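Local atomic coordinates of esterase (uncultured bacterium FLS12, PDB entry 4RGY), a protein that hydrolyses ester bonds as a low-temperature-active alkaline esterase from marine sediment, probably by the serine mechanism of alpha/beta hydrolases. Residues R61-E66 / Y249-I254; F121-S126 / A147-A152. All coordinates share one frame; numbering follows the deposited sequence.

Contact 1 (R61-E66 / Y249-I254)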
loop_
_atom_site.group_PDB
_atom_site.type_symbol
_atom_site.label_atom_id
_atom_site.label_comp_id
_atom_site.label_asym_id
_atom_site.label_seq_id
_atom_site.Cartn_x
_atom_site.Cartn_y
_atom_site.Cartn_z
ATOM N N ARG A 61 3.171 5.589 10.917
ATOM C CA ARG A 61 3.830 6.744 10.331
ATOM C C ARG A 61 4.505 7.640 11.355
ATOM O O ARG A 61 5.643 8.046 11.153
ATOM C CB ARG A 61 2.856 7.547 9.475
ATOM C CG ARG A 61 2.354 6.787 8.255
ATOM C CD ARG A 61 1.054 7.360 7.715
ATOM N NE ARG A 61 1.212 8.700 7.156
ATOM C CZ ARG A 61 0.229 9.382 6.577
ATOM N NH1 ARG A 61 -0.990 8.847 6.481
ATOM N NH2 ARG A 61 0.453 10.601 6.099
ATOM N N ARG A 62 3.820 7.938 12.455
ATOM C CA ARG A 62 4.286 8.973 13.381
ATOM C C ARG A 62 5.014 8.453 14.608
ATOM O O ARG A 62 5.423 9.239 15.467
ATOM C CB ARG A 62 3.108 9.835 13.818
ATOM C CG ARG A 62 2.327 10.375 12.654
ATOM C CD ARG A 62 3.204 11.215 11.762
ATOM N NE ARG A 62 2.502 11.547 10.530
ATOM C CZ ARG A 62 1.575 12.490 10.446
ATOM N NH1 ARG A 62 1.258 13.194 11.524
ATOM N NH2 ARG A 62 0.967 12.732 9.289
ATOM N N THR A 63 5.153 7.134 14.707
ATOM C CA THR A 63 5.938 6.517 15.774
ATOM C C THR A 63 6.817 5.431 15.193
ATOM O O THR A 63 6.701 5.088 14.006
ATOM C CB THR A 63 5.073 5.860 16.888
ATOM O OG1 THR A 63 4.536 4.607 16.441
ATOM C CG2 THR A 63 3.956 6.786 17.341
ATOM N N SER A 64 7.658 4.851 16.042
ATOM C CA SER A 64 8.432 3.680 15.646
ATOM C C SER A 64 7.863 2.402 16.267
ATOM O O SER A 64 8.617 1.495 16.620
ATOM C CB SER A 64 9.906 3.855 16.014
ATOM O OG SER A 64 10.475 4.942 15.306
ATOM N N ILE A 65 6.536 2.332 16.392
ATOM C CA ILE A 65 5.881 1.169 16.981
ATOM C C ILE A 65 6.390 -0.190 16.467
ATOM O O ILE A 65 6.595 -1.113 17.267
ATOM C CB ILE A 65 4.321 1.278 16.880
ATOM C CG1 ILE A 65 3.635 0.103 17.585
ATOM C CG2 ILE A 65 3.838 1.361 15.422
ATOM C CD1 ILE A 65 3.888 0.073 19.076
ATOM N N GLU A 66 6.614 -0.331 15.157
ATOM C CA GLU A 66 7.086 -1.617 14.643
ATOM C C GLU A 66 8.431 -2.012 15.263
ATOM O O GLU A 66 8.640 -3.173 15.613
ATOM C CB GLU A 66 7.198 -1.611 13.119
ATOM C CG GLU A 66 7.629 -2.962 12.563
ATOM C CD GLU A 66 7.829 -2.951 11.068
ATOM O OE1 GLU A 66 7.112 -2.200 10.386
ATOM O OE2 GLU A 66 8.702 -3.700 10.582
ATOM N N TYR A 249 4.933 12.897 22.079
ATOM C CA TYR A 249 4.564 12.386 23.393
ATOM C C TYR A 249 4.100 10.921 23.318
ATOM O O TYR A 249 4.522 10.098 24.122
ATOM C CB TYR A 249 3.503 13.301 24.026
ATOM C CG TYR A 249 2.966 12.819 25.348
ATOM C CD1 TYR A 249 3.699 12.981 26.522
ATOM C CD2 TYR A 249 1.723 12.202 25.426
ATOM C CE1 TYR A 249 3.203 12.533 27.736
ATOM C CE2 TYR A 249 1.222 11.751 26.633
ATOM C CZ TYR A 249 1.974 11.920 27.776
ATOM O OH TYR A 249 1.487 11.465 28.970
ATOM N N TRP A 250 3.266 10.578 22.341
ATOM C CA TRP A 250 2.776 9.197 22.244
ATOM C C TRP A 250 3.861 8.207 21.830
ATOM O O TRP A 250 3.844 7.053 22.257
ATOM C CB TRP A 250 1.561 9.114 21.317
ATOM C CG TRP A 250 0.472 9.986 21.863
ATOM C CD1 TRP A 250 0.092 10.084 23.167
ATOM C CD2 TRP A 250 -0.305 10.953 21.144
ATOM N NE1 TRP A 250 -0.899 11.022 23.302
ATOM C CE2 TRP A 250 -1.166 11.570 22.073
ATOM C CE3 TRP A 250 -0.375 11.336 19.798
ATOM C CZ2 TRP A 250 -2.068 12.563 21.707
ATOM C CZ3 TRP A 250 -1.267 12.323 19.436
ATOM C CH2 TRP A 250 -2.111 12.928 20.387
ATOM N N ASP A 251 4.811 8.659 21.014
ATOM C CA ASP A 251 5.942 7.829 20.627
ATOM C C ASP A 251 6.750 7.446 21.866
ATOM O O ASP A 251 7.198 6.307 21.992
ATOM C CB ASP A 251 6.828 8.574 19.621
ATOM C CG ASP A 251 7.998 7.732 19.126
ATOM O OD1 ASP A 251 7.771 6.738 18.412
ATOM O OD2 ASP A 251 9.155 8.065 19.443
ATOM N N ALA A 252 6.935 8.395 22.780
ATOM C CA ALA A 252 7.637 8.123 24.026
ATOM C C ALA A 252 6.788 7.248 24.943
ATOM O O ALA A 252 7.256 6.245 25.482
ATOM C CB ALA A 252 7.993 9.429 24.726
ATOM N N GLN A 253 5.530 7.630 25.122
ATOM C CA GLN A 253 4.678 6.936 26.077
ATOM C C GLN A 253 4.315 5.510 25.674
ATOM O O GLN A 253 4.138 4.650 26.543
ATOM C CB GLN A 253 3.408 7.741 26.349
ATOM C CG GLN A 253 3.665 9.024 27.107
ATOM C CD GLN A 253 4.359 8.769 28.418
ATOM O OE1 GLN A 253 5.501 9.180 28.614
ATOM N NE2 GLN A 253 3.680 8.077 29.328
ATOM N N ILE A 254 4.197 5.238 24.375
ATOM C CA ILE A 254 3.813 3.886 23.964
ATOM C C ILE A 254 4.884 2.858 24.352
ATOM O O ILE A 254 4.572 1.697 24.626
ATOM C CB ILE A 254 3.435 3.797 22.462
ATOM C CG1 ILE A 254 2.616 2.533 22.179
ATOM C CG2 ILE A 254 4.670 3.838 21.573
ATOM C CD1 ILE A 254 1.286 2.468 22.927
HETATM O O HOH W 1 10.384 7.331 16.645
#
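T63, in the non-helical turn between helices 58-62 and 65-68, meets D251 on helix 247-260, their CA atoms 5.0 Å apart. The carboxylate of D251 reaches across to the turn, its CG anti to the backbone N (chi1 -177°). Its OD1 accepts the backbone N-H of S64 at 3.0 Å, met nearly along the C-O axis with 155° at the hydrogen. OD1 also lies 3.2 Å from T63 CB, while T63 CG2 runs back past the aspartate in the opposite sense and rests 4.0 Å from D251 CA. OG1 of T63 turns to its own chain, accepting the N-H of I65 at 3.0 Å to close an ST turn, and donates to W59 O. A water 2.7 Å from S64 OG donates a weak bond to D251 OD2. Replacing D251 with an alanine would remove the carboxylate and probably leave the S64 N-H without this acceptor, the turn less firmly tied to the helix. The turn is itself at a subunit interface, where S64 packs on T63 of the second subunit and D251 on its S64. I65 CD1 touches I254 CG1 at 4.2 Å, the two side chains meeting at a slant. Both isoleucines also pack on L48 of strand 45-49, and I65 reaches L258 of helix 247-260.

Contact 2 (F121-S126 / A147-A152); sequences FVAGLS and ASLSGA
A147 lies in the parallel pairing of strand 145-149 with strand 120-125, neighbours in a beta-alpha-beta unit whose first strand runs into a GxSxG sequence at G124 and S126, consistent with the nucleophile elbow of alpha/beta hydrolases. The A147 N-H bonds to V122 O and its carbonyl receives G124 N, while its CB meets A123 CB at 3.8 Å. S148 points to the other face, where its side chain packs on L133 of helix 127-138. L149 returns the bonding to strand 120-125: its N-H reaches G124 O at 2.9 Å, in the carbonyl plane, and its O takes S126 N at 3.0 Å. That serine, with phi/psi of 48/-118°, has the strained backbone expected of an elbow serine, and its OG bonds weakly to H245, its probable triad partner. With CG beside the backbone N (chi1 -63°), L149 brings CD1 to 3.4 Å from G124 O. S150 follows, its OG bonded to W250 NE1 and its O 3.2 Å from S126 CA. G151 brings its CA to 3.3 Å from S126 O. Finally A152 N donates to S126 O at 3.0 Å, standing above the carbonyl plane.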
loop_
_atom_site.group_PDB
_atom_site.type_symbol
_atom_site.label_atom_id
_atom_site.label_comp_id
_atom_site.label_asym_id
_atom_site.label_seq_id
_atom_site.Cartn_x
_atom_site.Cartn_y
_atom_site.Cartn_z
ATOM N N PHE A 121 -4.499 -7.441 24.396
ATOM C CA PHE A 121 -4.328 -6.124 25.006
ATOM C C PHE A 121 -4.886 -5.046 24.086
ATOM O O PHE A 121 -4.987 -5.247 22.876
ATOM C CB PHE A 121 -2.851 -5.831 25.292
ATOM C CG PHE A 121 -2.050 -7.043 25.668
ATOM C CD1 PHE A 121 -2.100 -7.549 26.956
ATOM C CD2 PHE A 121 -1.243 -7.676 24.734
ATOM C CE1 PHE A 121 -1.363 -8.671 27.304
ATOM C CE2 PHE A 121 -0.508 -8.796 25.075
ATOM C CZ PHE A 121 -0.563 -9.294 26.363
ATOM N N VAL A 122 -5.265 -3.907 24.659
ATOM C CA VAL A 122 -5.730 -2.786 23.845
ATOM C C VAL A 122 -5.177 -1.473 24.389
ATOM O O VAL A 122 -5.048 -1.300 25.608
ATOM C CB VAL A 122 -7.276 -2.757 23.733
ATOM C CG1 VAL A 122 -7.936 -2.543 25.101
ATOM C CG2 VAL A 122 -7.731 -1.695 22.742
ATOM N N ALA A 123 -4.824 -0.559 23.488
ATOM C CA ALA A 123 -4.306 0.760 23.856
ATOM C C ALA A 123 -4.680 1.760 22.775
ATOM O O ALA A 123 -4.867 1.382 21.612
ATOM C CB ALA A 123 -2.802 0.727 24.052
ATOM N N GLY A 124 -4.779 3.035 23.129
ATOM C CA GLY A 124 -5.083 4.033 22.122
ATOM C C GLY A 124 -4.819 5.425 22.639
ATOM O O GLY A 124 -4.761 5.638 23.854
ATOM N N LEU A 125 -4.662 6.372 21.713
ATOM C CA LEU A 125 -4.539 7.781 22.069
ATOM C C LEU A 125 -5.846 8.518 21.781
ATOM O O LEU A 125 -6.618 8.098 20.910
ATOM C CB LEU A 125 -3.330 8.440 21.385
ATOM C CG LEU A 125 -3.319 8.820 19.889
ATOM C CD1 LEU A 125 -3.777 7.684 18.981
ATOM C CD2 LEU A 125 -4.099 10.112 19.597
ATOM N N SER A 126 -6.093 9.598 22.523
ATOM C CA SER A 126 -7.352 10.353 22.487
ATOM C C SER A 126 -8.619 9.539 22.572
ATOM O O SER A 126 -8.974 8.871 23.567
ATOM C CB SER A 126 -7.518 11.082 21.149
ATOM O OG SER A 126 -6.407 11.901 20.837
ATOM N N ALA A 147 -5.115 0.427 27.930
ATOM C CA ALA A 147 -4.305 1.611 28.194
ATOM C C ALA A 147 -4.792 2.815 27.412
ATOM O O ALA A 147 -5.055 2.719 26.197
ATOM C CB ALA A 147 -2.852 1.335 27.844
ATOM N N SER A 148 -4.913 3.948 28.101
ATOM C CA SER A 148 -5.286 5.202 27.460
ATOM C C SER A 148 -4.157 6.220 27.491
ATOM O O SER A 148 -3.581 6.496 28.550
ATOM C CB SER A 148 -6.521 5.792 28.136
ATOM O OG SER A 148 -6.770 7.123 27.695
ATOM N N LEU A 149 -3.844 6.783 26.323
ATOM C CA LEU A 149 -2.823 7.823 26.204
ATOM C C LEU A 149 -3.496 9.125 25.803
ATOM O O LEU A 149 -4.096 9.204 24.728
ATOM C CB LEU A 149 -1.762 7.440 25.163
ATOM C CG LEU A 149 -0.921 6.191 25.435
ATOM C CD1 LEU A 149 -1.686 4.931 25.037
ATOM C CD2 LEU A 149 0.390 6.256 24.665
ATOM N N SER A 150 -3.434 10.128 26.680
ATOM C CA SER A 150 -4.065 11.421 26.418
ATOM C C SER A 150 -5.503 11.235 25.958
ATOM O O SER A 150 -5.921 11.780 24.926
ATOM C CB SER A 150 -3.266 12.186 25.363
ATOM O OG SER A 150 -1.889 12.194 25.698
ATOM N N GLY A 151 -6.261 10.469 26.736
ATOM C CA GLY A 151 -7.577 10.040 26.303
ATOM C C GLY A 151 -8.660 11.090 26.446
ATOM O O GLY A 151 -8.600 11.953 27.329
ATOM N N ALA A 152 -9.647 11.025 25.558
ATOM C CA ALA A 152 -10.857 11.836 25.686
ATOM C C ALA A 152 -11.805 11.075 26.609
ATOM O O ALA A 152 -12.765 10.441 26.170
ATOM C CB ALA A 152 -11.491 12.059 24.312
#

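In the fold
Contacts 1 and 2 have centres about 13 Å apart and touch through helix 247-260. Besides the bond from W250 to S150, W250 packs on L125, and Q253 on L149. Along the chain 61-66 comes first, then both strands of contact 2, and 249-254 last, so contact 1 brings together parts 183 residues apart that bracket the other pair. Contact 2 lies near the middle of the chain, in the central sheet; contact 1 lies further out, at the second subunit. Helix 247-260 therefore spans from the probable catalytic elbow to the subunit interface, just after H245 of the probable triad.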